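Local coordinates for protein GrgF (Penicillium sp. sh18, PDB 6LZH) that acts as a polyketide transferase in the biosynthesis of the fungal furanone gregatin A, probably fusing two polyketide chains by Claisen condensation, at residues D10-T15 with T20-L25; G117-L122 with W218-V223; L173-E178 with Q187-M192; P258-I263 with L285-R290. One frame throughout, in Å; residues are numbered along the deposited sequence.

In the fold
From the N terminus, contact 1 closes first: the short turn 15-19 folds strand 20-26 back on strand 9-14, forming the hairpin at one border of the main sheet. Contact 2 spans 95 residues, bringing the loop after helix 209-216 against helix 116-127, which follows the probable nucleophile Cys-115. Within that span lies contact 3, a short closure between the end of strand 172-174 and helix 187-198, about 22 Å from contact 2 between centres. Contact 4 follows in series near the C terminus and ties the other border strand, 259-264, to helix 277-292. Contacts 1 and 4 thus reach opposite edges of the same sheet, their centres about 28 Å apart.

Contact 1 of 4, residues D10-T15 with T20-L25; sequences DVEFTT and TLRGWL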
loop_
_atom_site.group_PDB
_atom_site.type_symbol
_atom_site.label_atom_id
_atom_site.label_comp_id
_atom_site.label_asym_id
_atom_site.label_seq_id
_atom_site.Cartn_x
_atom_site.Cartn_y
_atom_site.Cartn_z
ATOM N N ASP A 10 -30.658 -3.781 6.851
ATOM C CA ASP A 10 -29.353 -4.376 7.099
ATOM C C ASP A 10 -28.907 -5.085 5.829
ATOM O O ASP A 10 -29.672 -5.862 5.246
ATOM C CB ASP A 10 -29.416 -5.378 8.246
ATOM C CG ASP A 10 -29.671 -4.740 9.593
ATOM O OD1 ASP A 10 -29.669 -3.499 9.733
ATOM O OD2 ASP A 10 -29.864 -5.512 10.540
ATOM N N VAL A 11 -27.672 -4.833 5.399
ATOM C CA VAL A 11 -27.141 -5.432 4.181
ATOM C C VAL A 11 -25.719 -5.911 4.458
ATOM O O VAL A 11 -25.059 -5.484 5.410
ATOM C CB VAL A 11 -27.147 -4.451 2.974
ATOM C CG1 VAL A 11 -28.560 -4.126 2.514
ATOM C CG2 VAL A 11 -26.373 -3.148 3.318
ATOM N N GLU A 12 -25.247 -6.821 3.610
ATOM C CA GLU A 12 -23.849 -7.212 3.646
ATOM C C GLU A 12 -23.385 -7.522 2.232
ATOM O O GLU A 12 -24.187 -7.789 1.335
ATOM C CB GLU A 12 -23.606 -8.398 4.596
ATOM C CG GLU A 12 -24.631 -9.490 4.560
ATOM C CD GLU A 12 -24.326 -10.616 5.547
ATOM O OE1 GLU A 12 -24.307 -10.368 6.771
ATOM O OE2 GLU A 12 -24.115 -11.748 5.079
ATOM N N PHE A 13 -22.076 -7.428 2.025
ATOM C CA PHE A 13 -21.523 -7.736 0.715
ATOM C C PHE A 13 -20.120 -8.279 0.919
ATOM O O PHE A 13 -19.516 -8.101 1.984
ATOM C CB PHE A 13 -21.530 -6.512 -0.225
ATOM C CG PHE A 13 -20.682 -5.338 0.270
ATOM C CD1 PHE A 13 -21.195 -4.429 1.202
ATOM C CD2 PHE A 13 -19.392 -5.143 -0.215
ATOM C CE1 PHE A 13 -20.431 -3.346 1.648
ATOM C CE2 PHE A 13 -18.612 -4.065 0.216
ATOM C CZ PHE A 13 -19.132 -3.165 1.149
ATOM N N THR A 14 -19.621 -8.968 -0.108
ATOM C CA THR A 14 -18.367 -9.711 -0.026
ATOM C C THR A 14 -17.244 -8.937 -0.710
ATOM O O THR A 14 -17.457 -8.306 -1.751
ATOM C CB THR A 14 -18.538 -11.095 -0.664
ATOM O OG1 THR A 14 -19.691 -11.734 -0.085
ATOM C CG2 THR A 14 -17.317 -11.976 -0.413
ATOM N N THR A 15 -16.047 -8.979 -0.121
ATOM C CA THR A 15 -14.902 -8.303 -0.719
ATOM C C THR A 15 -14.078 -9.281 -1.553
ATOM O O THR A 15 -14.171 -10.501 -1.395
ATOM C CB THR A 15 -14.006 -7.677 0.356
ATOM O OG1 THR A 15 -13.429 -8.722 1.147
ATOM C CG2 THR A 15 -14.808 -6.752 1.264
ATOM N N THR A 20 -16.832 -10.533 4.656
ATOM C CA THR A 20 -18.174 -9.967 4.662
ATOM C C THR A 20 -18.138 -8.622 5.378
ATOM O O THR A 20 -17.748 -8.546 6.545
ATOM C CB THR A 20 -19.172 -10.889 5.365
ATOM O OG1 THR A 20 -19.257 -12.136 4.671
ATOM C CG2 THR A 20 -20.542 -10.247 5.377
ATOM N N LEU A 21 -18.528 -7.568 4.680
ATOM C CA LEU A 21 -18.718 -6.261 5.286
ATOM C C LEU A 21 -20.206 -6.039 5.463
ATOM O O LEU A 21 -21.001 -6.445 4.612
ATOM C CB LEU A 21 -18.142 -5.151 4.409
ATOM C CG LEU A 21 -16.669 -5.283 4.012
ATOM C CD1 LEU A 21 -16.214 -4.001 3.328
ATOM C CD2 LEU A 21 -15.789 -5.604 5.223
ATOM N N ARG A 22 -20.581 -5.383 6.549
ATOM C CA ARG A 22 -21.993 -5.226 6.876
ATOM C C ARG A 22 -22.321 -3.760 7.070
ATOM O O ARG A 22 -21.473 -2.965 7.491
ATOM C CB ARG A 22 -22.353 -6.040 8.139
ATOM C CG ARG A 22 -22.099 -7.544 7.961
ATOM C CD ARG A 22 -22.456 -8.418 9.175
ATOM N NE ARG A 22 -22.215 -9.832 8.870
ATOM C CZ ARG A 22 -21.028 -10.436 8.965
ATOM N NH1 ARG A 22 -19.962 -9.777 9.391
ATOM N NH2 ARG A 22 -20.907 -11.717 8.646
ATOM N N GLY A 23 -23.559 -3.411 6.758
ATOM C CA GLY A 23 -23.939 -2.029 6.845
ATOM C C GLY A 23 -25.422 -1.842 6.665
ATOM O O GLY A 23 -26.220 -2.774 6.826
ATOM N N TRP A 24 -25.767 -0.616 6.312
ATOM C CA TRP A 24 -27.142 -0.165 6.235
ATOM C C TRP A 24 -27.384 0.421 4.862
ATOM O O TRP A 24 -26.560 1.181 4.348
ATOM C CB TRP A 24 -27.455 0.905 7.291
ATOM C CG TRP A 24 -27.543 0.392 8.686
ATOM C CD1 TRP A 24 -28.039 -0.820 9.086
ATOM C CD2 TRP A 24 -27.148 1.079 9.877
ATOM N NE1 TRP A 24 -27.964 -0.929 10.448
ATOM C CE2 TRP A 24 -27.419 0.221 10.961
ATOM C CE3 TRP A 24 -26.575 2.335 10.132
ATOM C CZ2 TRP A 24 -27.152 0.578 12.286
ATOM C CZ3 TRP A 24 -26.311 2.688 11.446
ATOM C CH2 TRP A 24 -26.600 1.809 12.509
ATOM N N LEU A 25 -28.532 0.081 4.294
ATOM C CA LEU A 25 -28.996 0.625 3.035
ATOM C C LEU A 25 -30.173 1.549 3.323
ATOM O O LEU A 25 -31.133 1.136 3.978
ATOM C CB LEU A 25 -29.409 -0.513 2.100
ATOM C CG LEU A 25 -29.987 -0.141 0.739
ATOM C CD1 LEU A 25 -28.937 0.548 -0.087
ATOM C CD2 LEU A 25 -30.489 -1.409 0.034
HETATM O O HOH W 1 -23.529 -13.080 7.626
#
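Val-11 and Gly-23 exchange two backbone hydrogen bonds, Val-11 N to Gly-23 O and Gly-23 N to Val-11 O, each 2.9 Å. Phe-13 and Leu-21 repeat the pattern, so 10-14 and 20-25 pair as antiparallel strands. On the face bearing Phe-13, CB of Leu-21 lies over the aromatic ring in a CH-pi contact, 4.2 Å from its centroid, and Thr-15 CG2 packs against Leu-21 CG at 3.6 Å. Phe-13 reaches Leu-21 because its CG sits between the backbone N and the carbonyl carbon (chi1 62°). Beta-branched Val-11, of a type favoured in strands, lies on the same face as Phe-13, its CG1 3.7 Å from Leu-25 CB. On the other face Glu-12 and Arg-22 run side by side. Glu-12 OE1 meets Arg-22 NE at 3.0 Å in a salt bridge whose hydrogen bond is weak, bent to 134°, with carboxylate and guanidinium planes 72° apart. A water bridges Glu-12 OE2 and Arg-22 NH2, while Thr-20 CG2 lies over the guanidinium. Further out, Asp-75 pairs with Arg-22 NH1, and Trp-97 of helix 84-99 meets the Phe-13 ring. The hairpin therefore has a largely apolar face toward that helix and a more polar one, where two carboxylates probably share the charge of Arg-22.

Contact 2 of 4, residues G117-L122 with W218-V223; sequences GGNVTL and WNILNV. With NA (sodium ion), chain D.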
loop_
_atom_site.group_PDB
_atom_site.type_symbol
_atom_site.label_atom_id
_atom_site.label_comp_id
_atom_site.label_asym_id
_atom_site.label_seq_id
_atom_site.Cartn_x
_atom_site.Cartn_y
_atom_site.Cartn_z
ATOM N N GLY A 117 -12.420 8.479 6.372
ATOM C CA GLY A 117 -13.259 8.028 5.276
ATOM C C GLY A 117 -13.137 8.893 4.034
ATOM O O GLY A 117 -13.335 8.394 2.919
ATOM N N GLY A 118 -12.767 10.167 4.206
ATOM C CA GLY A 118 -12.580 11.050 3.073
ATOM C C GLY A 118 -11.275 10.802 2.361
ATOM O O GLY A 118 -11.192 10.974 1.145
ATOM N N ASN A 119 -10.250 10.391 3.106
ATOM C CA ASN A 119 -9.006 9.939 2.497
ATOM C C ASN A 119 -9.267 8.721 1.616
ATOM O O ASN A 119 -8.911 8.701 0.435
ATOM C CB ASN A 119 -7.996 9.629 3.604
ATOM C CG ASN A 119 -6.644 9.144 3.077
ATOM O OD1 ASN A 119 -6.559 8.148 2.374
ATOM N ND2 ASN A 119 -5.580 9.840 3.463
ATOM N N VAL A 120 -9.933 7.712 2.169
ATOM C CA VAL A 120 -10.224 6.487 1.411
ATOM C C VAL A 120 -11.137 6.783 0.218
ATOM O O VAL A 120 -10.998 6.185 -0.862
ATOM C CB VAL A 120 -10.833 5.451 2.376
ATOM C CG1 VAL A 120 -11.452 4.294 1.644
ATOM C CG2 VAL A 120 -9.769 4.973 3.369
ATOM N N THR A 121 -12.107 7.680 0.406
ATOM C CA THR A 121 -13.000 8.082 -0.686
ATOM C C THR A 121 -12.218 8.686 -1.855
ATOM O O THR A 121 -12.434 8.320 -3.017
ATOM C CB THR A 121 -14.052 9.072 -0.150
ATOM O OG1 THR A 121 -15.001 8.375 0.676
ATOM C CG2 THR A 121 -14.838 9.763 -1.297
ATOM N N LEU A 122 -11.320 9.639 -1.573
ATOM C CA LEU A 122 -10.527 10.236 -2.646
ATOM C C LEU A 122 -9.652 9.192 -3.344
ATOM O O LEU A 122 -9.482 9.223 -4.572
ATOM C CB LEU A 122 -9.665 11.371 -2.086
ATOM C CG LEU A 122 -10.467 12.569 -1.563
ATOM C CD1 LEU A 122 -9.617 13.497 -0.723
ATOM C CD2 LEU A 122 -11.171 13.327 -2.700
ATOM N N TRP A 218 1.402 4.911 2.729
ATOM C CA TRP A 218 0.188 5.436 2.118
ATOM C C TRP A 218 0.279 6.955 2.133
ATOM O O TRP A 218 0.349 7.567 3.203
ATOM C CB TRP A 218 -1.048 4.945 2.874
ATOM C CG TRP A 218 -2.328 5.384 2.255
ATOM C CD1 TRP A 218 -3.118 6.419 2.664
ATOM C CD2 TRP A 218 -2.967 4.813 1.107
ATOM N NE1 TRP A 218 -4.220 6.530 1.835
ATOM C CE2 TRP A 218 -4.154 5.549 0.879
ATOM C CE3 TRP A 218 -2.664 3.741 0.258
ATOM C CZ2 TRP A 218 -5.033 5.250 -0.163
ATOM C CZ3 TRP A 218 -3.537 3.449 -0.790
ATOM C CH2 TRP A 218 -4.714 4.197 -0.982
ATOM N N ASN A 219 0.297 7.559 0.952
ATOM C CA ASN A 219 0.379 9.012 0.819
ATOM C C ASN A 219 -0.664 9.416 -0.209
ATOM O O ASN A 219 -0.430 9.284 -1.413
ATOM C CB ASN A 219 1.775 9.465 0.406
ATOM C CG ASN A 219 1.873 10.972 0.275
ATOM O OD1 ASN A 219 0.895 11.697 0.522
ATOM N ND2 ASN A 219 3.053 11.456 -0.110
ATOM N N ILE A 220 -1.816 9.889 0.283
ATOM C CA ILE A 220 -2.930 10.266 -0.580
ATOM C C ILE A 220 -2.503 11.326 -1.592
ATOM O O ILE A 220 -3.016 11.365 -2.714
ATOM C CB ILE A 220 -4.120 10.730 0.300
ATOM C CG1 ILE A 220 -5.377 10.918 -0.533
ATOM C CG2 ILE A 220 -3.789 11.980 1.097
ATOM C CD1 ILE A 220 -5.766 9.655 -1.285
ATOM N N LEU A 221 -1.558 12.191 -1.223
ATOM C CA LEU A 221 -1.082 13.208 -2.156
ATOM C C LEU A 221 -0.493 12.600 -3.422
ATOM O O LEU A 221 -0.430 13.279 -4.450
ATOM C CB LEU A 221 -0.034 14.106 -1.490
ATOM C CG LEU A 221 -0.460 14.968 -0.301
ATOM C CD1 LEU A 221 0.655 15.918 0.104
ATOM C CD2 LEU A 221 -1.715 15.745 -0.608
ATOM N N ASN A 222 -0.082 11.337 -3.382
ATOM C CA ASN A 222 0.533 10.709 -4.548
ATOM C C ASN A 222 -0.471 10.173 -5.563
ATOM O O ASN A 222 -0.055 9.784 -6.662
ATOM C CB ASN A 222 1.432 9.563 -4.106
ATOM C CG ASN A 222 2.790 10.038 -3.606
ATOM O OD1 ASN A 222 3.694 9.233 -3.403
ATOM N ND2 ASN A 222 2.938 11.344 -3.413
ATOM N N VAL A 223 -1.768 10.104 -5.232
ATOM C CA VAL A 223 -2.707 9.522 -6.186
ATOM C C VAL A 223 -3.892 10.438 -6.481
ATOM O O VAL A 223 -4.654 10.168 -7.414
ATOM C CB VAL A 223 -3.195 8.133 -5.716
ATOM C CG1 VAL A 223 -2.001 7.242 -5.313
ATOM C CG2 VAL A 223 -4.206 8.242 -4.577
HETATM NA NA NA D . 0.668 8.216 5.249
HETATM O O HOH W 2 -2.451 9.871 3.202
HETATM O O HOH W 3 2.906 8.540 4.408
HETATM O O HOH W 4 0.751 10.797 5.003
HETATM O O HOH W 5 -1.712 8.417 5.902
#
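Asn-119 and Trp-218 are joined by the one direct hydrogen bond between helical residues 117-122 and the loop 218-223. Trp-218 NE1 donates to Asn-119 OD1 at 2.9 Å and 164°, meeting a lone pair in the amide plane, and the oxygen lies at the ring edge, close to the indole plane. Asparagine suits this place because its amide accepts with one end and donates with the other. Its CG stands anti to the backbone N (chi1 -180°), which carries the amide out from the helix toward the loop. Asn-119 ND2 then gives one hydrogen bond to Leu-140 O and another, 3.1 Å long, to a water that also accepts from Ile-220 N, so both ends of the buried amide are held. Van der Waals contact comes from Ile-220: its CB lies 3.6 Å from Asn-119 ND2, and its CD1 makes a looser apolar contact with Leu-122 CB at 4.3 Å. Metal coordination occupies the loop's backbone: Trp-218 O binds a sodium ion at 2.2 Å, together with Ser-215 O and three waters. Trp-218 touches Ala-123 of helix 116-127 and Ala-84 and Arg-85 of helix 84-99, while Leu-122 touches Ala-136 of strand 133-137.

Contact 3 of 4, residues L173-E178 with Q187-M192; sequences LPYVNE and QLAAEM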
loop_
_atom_site.group_PDB
_atom_site.type_symbol
_atom_site.label_atom_id
_atom_site.label_comp_id
_atom_site.label_asym_id
_atom_site.label_seq_id
_atom_site.Cartn_x
_atom_site.Cartn_y
_atom_site.Cartn_z
ATOM N N LEU A 173 -2.150 -0.004 20.446
ATOM C CA LEU A 173 -1.786 1.195 21.170
ATOM C C LEU A 173 -3.037 1.917 21.639
ATOM O O LEU A 173 -4.025 1.960 20.902
ATOM C CB LEU A 173 -0.971 2.139 20.289
ATOM C CG LEU A 173 0.407 1.603 19.952
ATOM C CD1 LEU A 173 1.127 2.591 19.056
ATOM C CD2 LEU A 173 1.173 1.328 21.246
ATOM N N PRO A 174 -3.031 2.493 22.838
ATOM C CA PRO A 174 -4.146 3.346 23.251
ATOM C C PRO A 174 -4.013 4.735 22.649
ATOM O O PRO A 174 -2.926 5.184 22.267
ATOM C CB PRO A 174 -4.002 3.395 24.775
ATOM C CG PRO A 174 -2.508 3.368 24.965
ATOM C CD PRO A 174 -1.955 2.475 23.849
ATOM N N TYR A 175 -5.155 5.419 22.572
ATOM C CA TYR A 175 -5.147 6.811 22.135
ATOM C C TYR A 175 -4.326 7.681 23.080
ATOM O O TYR A 175 -3.694 8.654 22.644
ATOM C CB TYR A 175 -6.576 7.338 22.047
ATOM C CG TYR A 175 -7.379 6.831 20.870
ATOM C CD1 TYR A 175 -6.872 5.860 20.007
ATOM C CD2 TYR A 175 -8.643 7.335 20.614
ATOM C CE1 TYR A 175 -7.614 5.415 18.926
ATOM C CE2 TYR A 175 -9.387 6.894 19.551
ATOM C CZ TYR A 175 -8.876 5.934 18.706
ATOM O OH TYR A 175 -9.643 5.511 17.633
ATOM N N VAL A 176 -4.332 7.348 24.371
ATOM C CA VAL A 176 -3.623 8.085 25.415
ATOM C C VAL A 176 -2.995 7.062 26.352
ATOM O O VAL A 176 -3.708 6.240 26.937
ATOM C CB VAL A 176 -4.554 9.022 26.214
ATOM C CG1 VAL A 176 -3.749 9.891 27.184
ATOM C CG2 VAL A 176 -5.402 9.888 25.293
ATOM N N ASN A 177 -1.671 7.102 26.494
ATOM C CA ASN A 177 -1.001 6.247 27.466
ATOM C C ASN A 177 -1.413 6.628 28.885
ATOM O O ASN A 177 -1.861 7.748 29.150
ATOM C CB ASN A 177 0.520 6.351 27.330
ATOM C CG ASN A 177 1.018 5.919 25.966
ATOM O OD1 ASN A 177 1.771 6.641 25.311
ATOM N ND2 ASN A 177 0.599 4.734 25.528
ATOM N N GLU A 178 -1.255 5.677 29.810
ATOM C CA GLU A 178 -1.653 5.932 31.192
ATOM C C GLU A 178 -0.918 7.129 31.782
ATOM O O GLU A 178 -1.447 7.801 32.673
ATOM C CB GLU A 178 -1.408 4.684 32.051
ATOM C CG GLU A 178 -0.131 3.921 31.718
ATOM C CD GLU A 178 1.118 4.572 32.286
ATOM O OE1 GLU A 178 2.229 4.173 31.868
ATOM O OE2 GLU A 178 0.993 5.462 33.162
ATOM N N GLN A 187 -2.746 11.916 17.651
ATOM C CA GLN A 187 -3.297 13.099 18.316
ATOM C C GLN A 187 -4.723 13.394 17.861
ATOM O O GLN A 187 -5.566 13.786 18.679
ATOM C CB GLN A 187 -2.409 14.325 18.100
ATOM C CG GLN A 187 -2.607 15.366 19.202
ATOM C CD GLN A 187 -1.647 16.530 19.122
ATOM O OE1 GLN A 187 -1.295 17.135 20.135
ATOM N NE2 GLN A 187 -1.223 16.858 17.908
ATOM N N LEU A 188 -5.016 13.229 16.566
ATOM C CA LEU A 188 -6.396 13.403 16.118
ATOM C C LEU A 188 -7.331 12.497 16.903
ATOM O O LEU A 188 -8.410 12.918 17.344
ATOM C CB LEU A 188 -6.526 13.107 14.625
ATOM C CG LEU A 188 -7.997 13.098 14.175
ATOM C CD1 LEU A 188 -8.059 13.653 12.818
ATOM C CD2 LEU A 188 -8.657 11.719 14.176
ATOM N N ALA A 189 -6.942 11.226 17.044
ATOM C CA ALA A 189 -7.768 10.262 17.762
ATOM C C ALA A 189 -7.935 10.671 19.220
ATOM O O ALA A 189 -9.051 10.692 19.754
ATOM C CB ALA A 189 -7.150 8.862 17.656
ATOM N N ALA A 190 -6.829 11.030 19.875
ATOM C CA ALA A 190 -6.900 11.399 21.282
ATOM C C ALA A 190 -7.679 12.695 21.483
ATOM O O ALA A 190 -8.268 12.903 22.552
ATOM C CB ALA A 190 -5.487 11.514 21.851
ATOM N N GLU A 191 -7.690 13.574 20.474
ATOM C CA GLU A 191 -8.448 14.821 20.559
ATOM C C GLU A 191 -9.932 14.597 20.326
ATOM O O GLU A 191 -10.770 15.244 20.962
ATOM C CB GLU A 191 -7.935 15.829 19.533
ATOM C CG GLU A 191 -6.932 16.816 20.064
ATOM C CD GLU A 191 -6.173 17.500 18.948
ATOM O OE1 GLU A 191 -5.033 17.948 19.193
ATOM O OE2 GLU A 191 -6.721 17.580 17.826
ATOM N N MET A 192 -10.278 13.716 19.391
ATOM C CA MET A 192 -11.682 13.519 19.056
ATOM C C MET A 192 -12.400 12.677 20.100
ATOM O O MET A 192 -13.572 12.934 20.399
ATOM C CB MET A 192 -11.804 12.880 17.672
ATOM C CG MET A 192 -11.320 13.796 16.560
ATOM S SD MET A 192 -12.510 15.120 16.249
ATOM C CE MET A 192 -11.827 16.459 17.232
#
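Tyr-175 and Ala-190 bring the backbones nearest, their CA atoms 5.0 Å apart, where the chain leaving strand 172-174 passes the first turn of helix 187-198. No hydrogen bond links the segments, and the buried carbonyl O of Tyr-175 has no polar partner in the model; Ala-190 CB lies 3.5 Å from Tyr-175 O. The main side-chain contact is a CH-pi interaction. Ala-189 CB sits almost on the normal of the Tyr-175 ring, 7° off it and 3.4 Å from the centroid, centred over one face. A methyl group suits this spot, since it lets the ring lie close to the helix backbone: Tyr-175 CD2 is 3.5 Å from Ala-189 O. Beside it, Val-176 CG2 touches Ala-190 CB at 3.8 Å. The phenol oxygen of Tyr-175 is hydrogen-bonded to Asn-42 ND2, which holds the far end of the ring. Met-193, further along the helix, packs on both Tyr-175 and Val-176, while strand 172-174 pairs with strand 206-208 in a small two-stranded antiparallel sheet.

Contact 4 of 4, residues P258-I263 with L285-R290; sequences PKELDI and LDFLKR. With NA (sodium ion), chain C.
Strand 259-263 and helical residues 285-290 come nearest at Glu-260 and Phe-287, whose CA atoms are 8.4 Å apart, so long side chains must span the gap. Glu-260, extended beyond CG, meets Arg-290 from the opposite direction. The guanidinium grips the carboxylate end-on: Arg-290 NH2 reaches Glu-260 OE1 at 2.8 Å and Arg-290 NH1 reaches Glu-260 OE2 at 3.0 Å, both through syn lone pairs, with the two planes only 11° apart. Arginine suits the place because it offers two parallel N-H groups to two oxygens and keeps NE for a third bond. Arg-290 NE donates to Asp-286 OD2, one helical turn earlier, at 2.8 Å and 163°. The bend at chi3 (-82°) turns the guanidinium so that both acids lie at its edge, and the three bonds fix its rotation. His-291 NE2 is a second partner of Glu-260 OE2. Phe-287 presents its edge to the same carboxylate, with CD1 3.6 Å from Glu-260 OE1, a favourable approach of polarised ring hydrogens to a negative charge. Further along the strand, Asp-262 OD1 and Ile-263 O both bind one sodium ion, each at 2.4 Å, which two waters also coordinate. The arrangement is a salt-bridge network between a border strand and the C-terminal helix of an alpha/beta hydrolase fold, in which Phe-287 packs inward on strands 133-137 and 232-237.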
loop_
_atom_site.group_PDB
_atom_site.type_symbol
_atom_site.label_atom_id
_atom_site.label_comp_id
_atom_site.label_asym_id
_atom_site.label_seq_id
_atom_site.Cartn_x
_atom_site.Cartn_y
_atom_site.Cartn_z
ATOM N N PRO A 258 -11.885 18.518 -12.892
ATOM C CA PRO A 258 -12.878 19.305 -12.148
ATOM C C PRO A 258 -12.883 18.997 -10.646
ATOM O O PRO A 258 -13.061 17.853 -10.219
ATOM C CB PRO A 258 -14.205 18.902 -12.803
ATOM C CG PRO A 258 -13.982 17.468 -13.236
ATOM C CD PRO A 258 -12.492 17.353 -13.564
ATOM N N LYS A 259 -12.691 20.038 -9.847
ATOM C CA LYS A 259 -12.659 19.893 -8.401
ATOM C C LYS A 259 -13.284 21.135 -7.802
ATOM O O LYS A 259 -13.148 22.226 -8.351
ATOM C CB LYS A 259 -11.233 19.699 -7.864
ATOM C CG LYS A 259 -10.321 20.891 -8.151
ATOM C CD LYS A 259 -8.884 20.633 -7.723
ATOM C CE LYS A 259 -8.032 21.895 -7.917
ATOM N NZ LYS A 259 -6.647 21.683 -7.411
ATOM N N GLU A 260 -14.002 20.963 -6.701
ATOM C CA GLU A 260 -14.695 22.083 -6.079
ATOM C C GLU A 260 -14.478 22.061 -4.578
ATOM O O GLU A 260 -14.508 20.998 -3.947
ATOM C CB GLU A 260 -16.205 22.059 -6.394
ATOM C CG GLU A 260 -16.503 22.110 -7.891
ATOM C CD GLU A 260 -17.995 22.175 -8.200
ATOM O OE1 GLU A 260 -18.783 22.505 -7.286
ATOM O OE2 GLU A 260 -18.364 21.901 -9.367
ATOM N N LEU A 261 -14.268 23.244 -4.009
ATOM C CA LEU A 261 -13.934 23.406 -2.600
ATOM C C LEU A 261 -15.026 24.186 -1.886
ATOM O O LEU A 261 -15.424 25.262 -2.346
ATOM C CB LEU A 261 -12.606 24.150 -2.437
ATOM C CG LEU A 261 -12.189 24.461 -0.995
ATOM C CD1 LEU A 261 -11.909 23.166 -0.202
ATOM C CD2 LEU A 261 -10.958 25.364 -0.996
ATOM N N ASP A 262 -15.475 23.669 -0.745
ATOM C CA ASP A 262 -16.318 24.427 0.182
ATOM C C ASP A 262 -15.586 24.555 1.508
ATOM O O ASP A 262 -15.164 23.545 2.079
ATOM C CB ASP A 262 -17.670 23.739 0.391
ATOM C CG ASP A 262 -18.603 24.555 1.264
ATOM O OD1 ASP A 262 -18.332 25.770 1.419
ATOM O OD2 ASP A 262 -19.601 23.994 1.767
ATOM N N ILE A 263 -15.405 25.786 1.982
ATOM C CA ILE A 263 -14.833 26.046 3.302
ATOM C C ILE A 263 -15.971 26.259 4.285
ATOM O O ILE A 263 -16.827 27.119 4.060
ATOM C CB ILE A 263 -13.918 27.287 3.283
ATOM C CG1 ILE A 263 -12.817 27.144 2.238
ATOM C CG2 ILE A 263 -13.330 27.526 4.679
ATOM C CD1 ILE A 263 -11.745 26.150 2.615
ATOM N N LEU A 285 -25.461 18.408 -2.150
ATOM C CA LEU A 285 -26.510 17.915 -3.033
ATOM C C LEU A 285 -26.481 18.632 -4.385
ATOM O O LEU A 285 -26.656 18.003 -5.438
ATOM C CB LEU A 285 -27.864 18.091 -2.343
ATOM C CG LEU A 285 -29.063 17.768 -3.226
ATOM C CD1 LEU A 285 -29.123 16.264 -3.415
ATOM C CD2 LEU A 285 -30.336 18.302 -2.568
ATOM N N ASP A 286 -26.250 19.944 -4.379
ATOM C CA ASP A 286 -26.167 20.686 -5.635
ATOM C C ASP A 286 -24.971 20.223 -6.466
ATOM O O ASP A 286 -25.075 20.058 -7.688
ATOM C CB ASP A 286 -26.069 22.189 -5.343
ATOM C CG ASP A 286 -26.244 23.030 -6.590
ATOM O OD1 ASP A 286 -27.375 23.063 -7.112
ATOM O OD2 ASP A 286 -25.250 23.631 -7.071
ATOM N N PHE A 287 -23.828 20.008 -5.811
ATOM C CA PHE A 287 -22.666 19.433 -6.484
ATOM C C PHE A 287 -23.022 18.114 -7.155
ATOM O O PHE A 287 -22.734 17.906 -8.335
ATOM C CB PHE A 287 -21.539 19.240 -5.471
ATOM C CG PHE A 287 -20.380 18.441 -5.990
ATOM C CD1 PHE A 287 -19.415 19.029 -6.789
ATOM C CD2 PHE A 287 -20.247 17.095 -5.672
ATOM C CE1 PHE A 287 -18.326 18.284 -7.266
ATOM C CE2 PHE A 287 -19.151 16.348 -6.153
ATOM C CZ PHE A 287 -18.214 16.937 -6.941
ATOM N N LEU A 288 -23.657 17.210 -6.408
ATOM C CA LEU A 288 -24.058 15.922 -6.970
ATOM C C LEU A 288 -25.058 16.085 -8.111
ATOM O O LEU A 288 -24.979 15.363 -9.114
ATOM C CB LEU A 288 -24.637 15.032 -5.870
ATOM C CG LEU A 288 -23.655 14.585 -4.754
ATOM C CD1 LEU A 288 -24.353 13.765 -3.674
ATOM C CD2 LEU A 288 -22.453 13.797 -5.302
ATOM N N LYS A 289 -26.027 16.999 -7.963
ATOM C CA LYS A 289 -27.031 17.182 -9.016
ATOM C C LYS A 289 -26.388 17.698 -10.293
ATOM O O LYS A 289 -26.701 17.223 -11.390
ATOM C CB LYS A 289 -28.134 18.143 -8.548
ATOM C CG LYS A 289 -29.105 17.536 -7.556
ATOM C CD LYS A 289 -30.141 18.559 -7.070
ATOM C CE LYS A 289 -31.548 18.079 -7.406
ATOM N NZ LYS A 289 -32.628 18.786 -6.652
ATOM N N ARG A 290 -25.465 18.653 -10.164
ATOM C CA ARG A 290 -24.820 19.227 -11.338
ATOM C C ARG A 290 -23.948 18.205 -12.069
ATOM O O ARG A 290 -23.949 18.159 -13.302
ATOM C CB ARG A 290 -23.995 20.455 -10.925
ATOM C CG ARG A 290 -24.843 21.639 -10.472
ATOM C CD ARG A 290 -23.993 22.898 -10.264
ATOM N NE ARG A 290 -23.333 22.907 -8.958
ATOM C CZ ARG A 290 -22.057 22.587 -8.757
ATOM N NH1 ARG A 290 -21.269 22.242 -9.771
ATOM N NH2 ARG A 290 -21.554 22.634 -7.539
HETATM NA NA NA C . -18.798 27.725 2.796
HETATM O O HOH W 6 -20.630 26.150 3.344
HETATM O O HOH W 7 -19.504 28.460 5.369
#